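Local coordinates for protein motility-associated killing factor MakB (Vibrio cholerae serotype O1, PDB 6W1W) that probably acts as one component of a three-part cytotoxin structurally similar to alpha-pore-forming toxins, at residues 116-121 with 286-291. Numbering follows the deposited sequence.
Sequences QNITLT and LWQDEL
N117 lies over one face of the W287 indole, making a CH-pi contact across the pairing of 116-121 with 286-291. CB of N117 stands 3.7 Å from the centroid of the W287 five-membered ring and only 10° off the ring normal, so the methylene meets the face squarely. The ND2 branch of the amide reaches over the six-membered ring, where ND2 comes 3.4 Å from CH2 of W287. Amide and indole planes are 47° apart, so the amide leans over the ring and does not stack flat on it.

Apolar contact continues with I118, whose CB is 4.0 Å from CB of W287, at the place where the two backbones come nearest (CA to CA 5.7 Å). An extended I118 chain, with CG1 anti to the backbone N (chi1 164°), carries CD1 toward Q288 and against its CB.

The polar contribution stays within one helix: OG1 of T121 donates to the backbone O of N117 at 2.9 Å, tilted from the carbonyl plane. That bond engages the hydroxyl one turn along from N117, while OG1 also lies 4.0 Å from CD1 of W287, approaching the ring obliquely.

The short segments run nearly antiparallel, their axes 9.1 Å apart, consistent with the long helical bundle of alpha-pore-forming toxins. They join helix 100-151 to helix 276-302, the centre of the contact lying about 22 Å from the centre of the chain. W287 also meets F80 and, edge-to-face, Y83 of helix 69-90, and touches W323 of helix 316-333, so its indole links four helices.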
loop_
_atom_site.group_PDB
_atom_site.type_symbol
_atom_site.label_atom_id
_atom_site.label_comp_id
_atom_site.label_asym_id
_atom_site.label_seq_id
_atom_site.Cartn_x
_atom_site.Cartn_y
_atom_site.Cartn_z
ATOM N N GLN A 116 -3.593 -15.640 20.004
ATOM C CA GLN A 116 -2.769 -15.848 18.816
ATOM C C GLN A 116 -2.923 -14.698 17.833
ATOM O O GLN A 116 -1.936 -14.230 17.255
ATOM C CB GLN A 116 -3.132 -17.165 18.130
ATOM C CG GLN A 116 -2.901 -18.412 18.956
ATOM C CD GLN A 116 -3.294 -19.672 18.211
ATOM O OE1 GLN A 116 -3.839 -20.610 18.795
ATOM N NE2 GLN A 116 -3.019 -19.700 16.910
ATOM N N ASN A 117 -4.158 -14.232 17.626
ATOM C CA ASN A 117 -4.408 -13.208 16.619
ATOM C C ASN A 117 -3.738 -11.892 16.992
ATOM O O ASN A 117 -3.123 -11.239 16.145
ATOM C CB ASN A 117 -5.912 -13.011 16.426
ATOM C CG ASN A 117 -6.556 -14.149 15.649
ATOM O OD1 ASN A 117 -5.868 -14.932 14.990
ATOM N ND2 ASN A 117 -7.882 -14.241 15.718
ATOM N N ILE A 118 -3.839 -11.484 18.259
ATOM C CA ILE A 118 -3.225 -10.222 18.668
ATOM C C ILE A 118 -1.704 -10.317 18.626
ATOM O O ILE A 118 -1.025 -9.352 18.262
ATOM C CB ILE A 118 -3.737 -9.789 20.056
ATOM C CG1 ILE A 118 -2.839 -8.712 20.662
ATOM C CG2 ILE A 118 -3.839 -10.958 20.990
ATOM C CD1 ILE A 118 -3.328 -8.196 21.995
ATOM N N THR A 119 -1.144 -11.477 18.971
ATOM C CA THR A 119 0.303 -11.644 18.885
ATOM C C THR A 119 0.787 -11.515 17.445
ATOM O O THR A 119 1.638 -10.674 17.136
ATOM C CB THR A 119 0.710 -12.992 19.483
ATOM O OG1 THR A 119 0.668 -12.915 20.915
ATOM C CG2 THR A 119 2.119 -13.368 19.045
ATOM N N LEU A 120 0.237 -12.329 16.540
ATOM C CA LEU A 120 0.684 -12.311 15.150
ATOM C C LEU A 120 0.382 -10.988 14.452
ATOM O O LEU A 120 0.946 -10.724 13.385
ATOM C CB LEU A 120 0.051 -13.474 14.384
ATOM C CG LEU A 120 0.766 -14.830 14.434
ATOM C CD1 LEU A 120 2.213 -14.702 13.958
ATOM C CD2 LEU A 120 0.700 -15.458 15.825
ATOM N N THR A 121 -0.489 -10.155 15.025
ATOM C CA THR A 121 -0.691 -8.811 14.489
ATOM C C THR A 121 0.452 -7.886 14.892
ATOM O O THR A 121 1.017 -7.181 14.049
ATOM C CB THR A 121 -2.027 -8.232 14.962
ATOM O OG1 THR A 121 -3.110 -8.936 14.342
ATOM C CG2 THR A 121 -2.127 -6.754 14.613
ATOM N N LEU A 286 -8.248 -4.080 18.396
ATOM C CA LEU A 286 -9.552 -4.689 18.157
ATOM C C LEU A 286 -9.631 -6.071 18.789
ATOM O O LEU A 286 -10.613 -6.405 19.463
ATOM C CB LEU A 286 -9.836 -4.769 16.658
ATOM C CG LEU A 286 -11.185 -5.418 16.348
ATOM C CD1 LEU A 286 -12.261 -4.666 17.093
ATOM C CD2 LEU A 286 -11.468 -5.438 14.853
ATOM N N TRP A 287 -8.603 -6.896 18.574
ATOM C CA TRP A 287 -8.543 -8.188 19.246
ATOM C C TRP A 287 -8.356 -8.031 20.752
ATOM O O TRP A 287 -8.893 -8.828 21.529
ATOM C CB TRP A 287 -7.402 -9.028 18.682
ATOM C CG TRP A 287 -7.503 -9.399 17.238
ATOM C CD1 TRP A 287 -6.640 -9.045 16.242
ATOM C CD2 TRP A 287 -8.494 -10.232 16.631
ATOM N NE1 TRP A 287 -7.039 -9.598 15.050
ATOM C CE2 TRP A 287 -8.176 -10.332 15.262
ATOM C CE3 TRP A 287 -9.625 -10.898 17.111
ATOM C CZ2 TRP A 287 -8.948 -11.068 14.368
ATOM C CZ3 TRP A 287 -10.390 -11.631 16.221
ATOM C CH2 TRP A 287 -10.049 -11.708 14.866
ATOM N N GLN A 288 -7.605 -7.011 21.177
ATOM C CA GLN A 288 -7.226 -6.892 22.582
ATOM C C GLN A 288 -8.449 -6.693 23.469
ATOM O O GLN A 288 -8.739 -7.523 24.339
ATOM C CB GLN A 288 -6.216 -5.752 22.760
ATOM C CG GLN A 288 -5.950 -5.346 24.209
ATOM C CD GLN A 288 -5.479 -6.497 25.082
ATOM O OE1 GLN A 288 -4.873 -7.457 24.605
ATOM N NE2 GLN A 288 -5.763 -6.403 26.375
ATOM N N ASP A 289 -9.193 -5.603 23.260
ATOM C CA ASP A 289 -10.393 -5.393 24.063
ATOM C C ASP A 289 -11.502 -6.386 23.723
ATOM O O ASP A 289 -12.523 -6.407 24.418
ATOM C CB ASP A 289 -10.894 -3.948 23.926
ATOM C CG ASP A 289 -11.274 -3.578 22.504
ATOM O OD1 ASP A 289 -11.054 -4.391 21.584
ATOM O OD2 ASP A 289 -11.805 -2.464 22.311
ATOM N N GLU A 290 -11.320 -7.206 22.682
ATOM C CA GLU A 290 -12.188 -8.361 22.468
ATOM C C GLU A 290 -11.787 -9.517 23.377
ATOM O O GLU A 290 -12.646 -10.264 23.862
ATOM C CB GLU A 290 -12.134 -8.796 21.003
ATOM C CG GLU A 290 -13.176 -9.834 20.623
ATOM C CD GLU A 290 -14.589 -9.321 20.801
ATOM O OE1 GLU A 290 -14.833 -8.130 20.506
ATOM O OE2 GLU A 290 -15.451 -10.106 21.250
ATOM N N LEU A 291 -10.483 -9.681 23.608
ATOM C CA LEU A 291 -10.016 -10.652 24.591
ATOM C C LEU A 291 -10.404 -10.235 26.004
ATOM O O LEU A 291 -10.753 -11.082 26.833
ATOM C CB LEU A 291 -8.503 -10.819 24.470
ATOM C CG LEU A 291 -7.762 -11.512 25.614
ATOM C CD1 LEU A 291 -8.014 -13.013 25.600
ATOM C CD2 LEU A 291 -6.280 -11.200 25.524
#